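Penicillin-binding protein 2B (Streptococcus pneumoniae, PDB 2WAD) is a penicillin-binding transpeptidase that probably forms peptide cross-links between glycan strands of cell-wall peptidoglycan as part of the elongation machinery. Local coordinates at residues L310-L314 / A315-S319. Sequence-based numbering, arbitrary orientation.
Sequences LTIDL and AFQDS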
loop_
_atom_site.group_PDB
_atom_site.type_symbol
_atom_site.label_atom_id
_atom_site.label_comp_id
_atom_site.label_asym_id
_atom_site.label_seq_id
_atom_site.Cartn_x
_atom_site.Cartn_y
_atom_site.Cartn_z
ATOM N N LEU A 310 -11.445 5.404 6.157
ATOM C CA LEU A 310 -10.054 5.386 6.605
ATOM C C LEU A 310 -9.865 5.992 7.983
ATOM O O LEU A 310 -10.734 6.688 8.508
ATOM C CB LEU A 310 -9.139 6.124 5.636
ATOM C CG LEU A 310 -9.355 5.830 4.152
ATOM C CD1 LEU A 310 -8.214 6.488 3.379
ATOM C CD2 LEU A 310 -9.435 4.327 3.931
ATOM N N THR A 311 -8.700 5.705 8.554
ATOM C CA THR A 311 -8.324 6.213 9.861
ATOM C C THR A 311 -7.715 7.592 9.683
ATOM O O THR A 311 -7.583 8.326 10.657
ATOM C CB THR A 311 -7.253 5.311 10.505
ATOM O OG1 THR A 311 -6.164 5.150 9.586
ATOM C CG2 THR A 311 -7.807 3.928 10.826
ATOM N N ILE A 312 -7.319 7.929 8.456
ATOM C CA ILE A 312 -6.661 9.206 8.179
ATOM C C ILE A 312 -7.658 10.303 7.865
ATOM O O ILE A 312 -8.580 10.111 7.067
ATOM C CB ILE A 312 -5.702 9.142 6.966
ATOM C CG1 ILE A 312 -4.631 8.053 7.162
ATOM C CG2 ILE A 312 -5.061 10.519 6.742
ATOM C CD1 ILE A 312 -3.908 7.687 5.891
ATOM N N ASP A 313 -7.457 11.453 8.496
ATOM C CA ASP A 313 -8.234 12.630 8.183
ATOM C C ASP A 313 -7.500 13.488 7.149
ATOM O O ASP A 313 -6.357 13.863 7.348
ATOM C CB ASP A 313 -8.469 13.406 9.478
ATOM C CG ASP A 313 -9.545 14.434 9.333
ATOM O OD1 ASP A 313 -9.284 15.448 8.653
ATOM O OD2 ASP A 313 -10.655 14.190 9.854
ATOM N N LEU A 314 -8.137 13.789 6.028
ATOM C CA LEU A 314 -7.512 14.636 5.018
ATOM C C LEU A 314 -6.849 15.911 5.555
ATOM O O LEU A 314 -5.758 16.257 5.102
ATOM C CB LEU A 314 -8.545 15.035 3.962
ATOM C CG LEU A 314 -8.526 14.439 2.553
ATOM C CD1 LEU A 314 -8.317 12.950 2.635
ATOM C CD2 LEU A 314 -9.820 14.768 1.825
ATOM N N ALA A 315 -7.518 16.615 6.471
ATOM C CA ALA A 315 -7.036 17.887 6.991
ATOM C C ALA A 315 -5.729 17.661 7.744
ATOM O O ALA A 315 -4.751 18.383 7.526
ATOM C CB ALA A 315 -8.096 18.568 7.895
ATOM N N PHE A 316 -5.710 16.655 8.618
ATOM C CA PHE A 316 -4.464 16.275 9.284
ATOM C C PHE A 316 -3.364 15.927 8.272
ATOM O O PHE A 316 -2.248 16.462 8.305
ATOM C CB PHE A 316 -4.656 15.173 10.340
ATOM C CG PHE A 316 -3.430 14.930 11.153
ATOM C CD1 PHE A 316 -2.899 15.939 11.942
ATOM C CD2 PHE A 316 -2.763 13.720 11.084
ATOM C CE1 PHE A 316 -1.728 15.739 12.666
ATOM C CE2 PHE A 316 -1.599 13.501 11.805
ATOM C CZ PHE A 316 -1.079 14.507 12.592
ATOM N N GLN A 317 -3.700 15.058 7.332
ATOM C CA GLN A 317 -2.732 14.653 6.322
ATOM C C GLN A 317 -2.205 15.847 5.524
ATOM O O GLN A 317 -1.020 15.893 5.209
ATOM C CB GLN A 317 -3.301 13.547 5.418
ATOM C CG GLN A 317 -2.410 13.184 4.217
ATOM C CD GLN A 317 -1.441 12.037 4.482
ATOM O OE1 GLN A 317 -1.420 11.466 5.572
ATOM N NE2 GLN A 317 -0.674 11.656 3.466
ATOM N N ASP A 318 -3.075 16.812 5.210
ATOM C CA ASP A 318 -2.702 18.008 4.465
ATOM C C ASP A 318 -1.705 18.833 5.270
ATOM O O ASP A 318 -0.747 19.391 4.724
ATOM C CB ASP A 318 -3.922 18.897 4.168
ATOM C CG ASP A 318 -4.836 18.323 3.097
ATOM O OD1 ASP A 318 -4.455 17.364 2.394
ATOM O OD2 ASP A 318 -5.944 18.862 2.941
ATOM N N SER A 319 -1.951 18.936 6.566
ATOM C CA SER A 319 -1.117 19.806 7.381
ATOM C C SER A 319 0.252 19.165 7.657
ATOM O O SER A 319 1.280 19.838 7.652
ATOM C CB SER A 319 -1.881 20.337 8.606
ATOM O OG SER A 319 -1.995 19.362 9.610
#
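D313 and A315 give a worked example of an N-cap, at the point where the loop after strand 307-310 turns into helix 314-334. The D313 side chain leaves the backbone at CB, which lies 4.3 Å from F316 CB on the first turn. CG stands anti to the backbone N (chi1 -165°), beside the carbonyl carbon, and this brings the carboxylate toward the first turn of the helix. There OD1 accepts a hydrogen bond from A315 N at 3.0 Å, using its anti lone pair; the N-H...O angle of 141° makes the bond distinctly bent. The same oxygen also rests 3.4 Å from A315 CB. Meanwhile the carbonyl O of D313 begins the helical ladder, receiving Q317 N at 2.9 Å in an almost straight bond (177°), and L314 O takes D318 N one step on. Beside the cap, I312 CG2 lies 3.7 Å from Q317 CB, the two side chains crossing at a slant; the Q317 chain bends at chi2, which leaves OE1 3.9 Å from I312 CG2, while NE2 donates to M358 O in strand 355-363. The F316 ring meets Y673 of helix 661-676 edge to face. D313 thus serves the helix twice, with a side-chain and a main-chain acceptor, and its carboxylate, probably charged, should interact favourably with the positive end of the helix dipole.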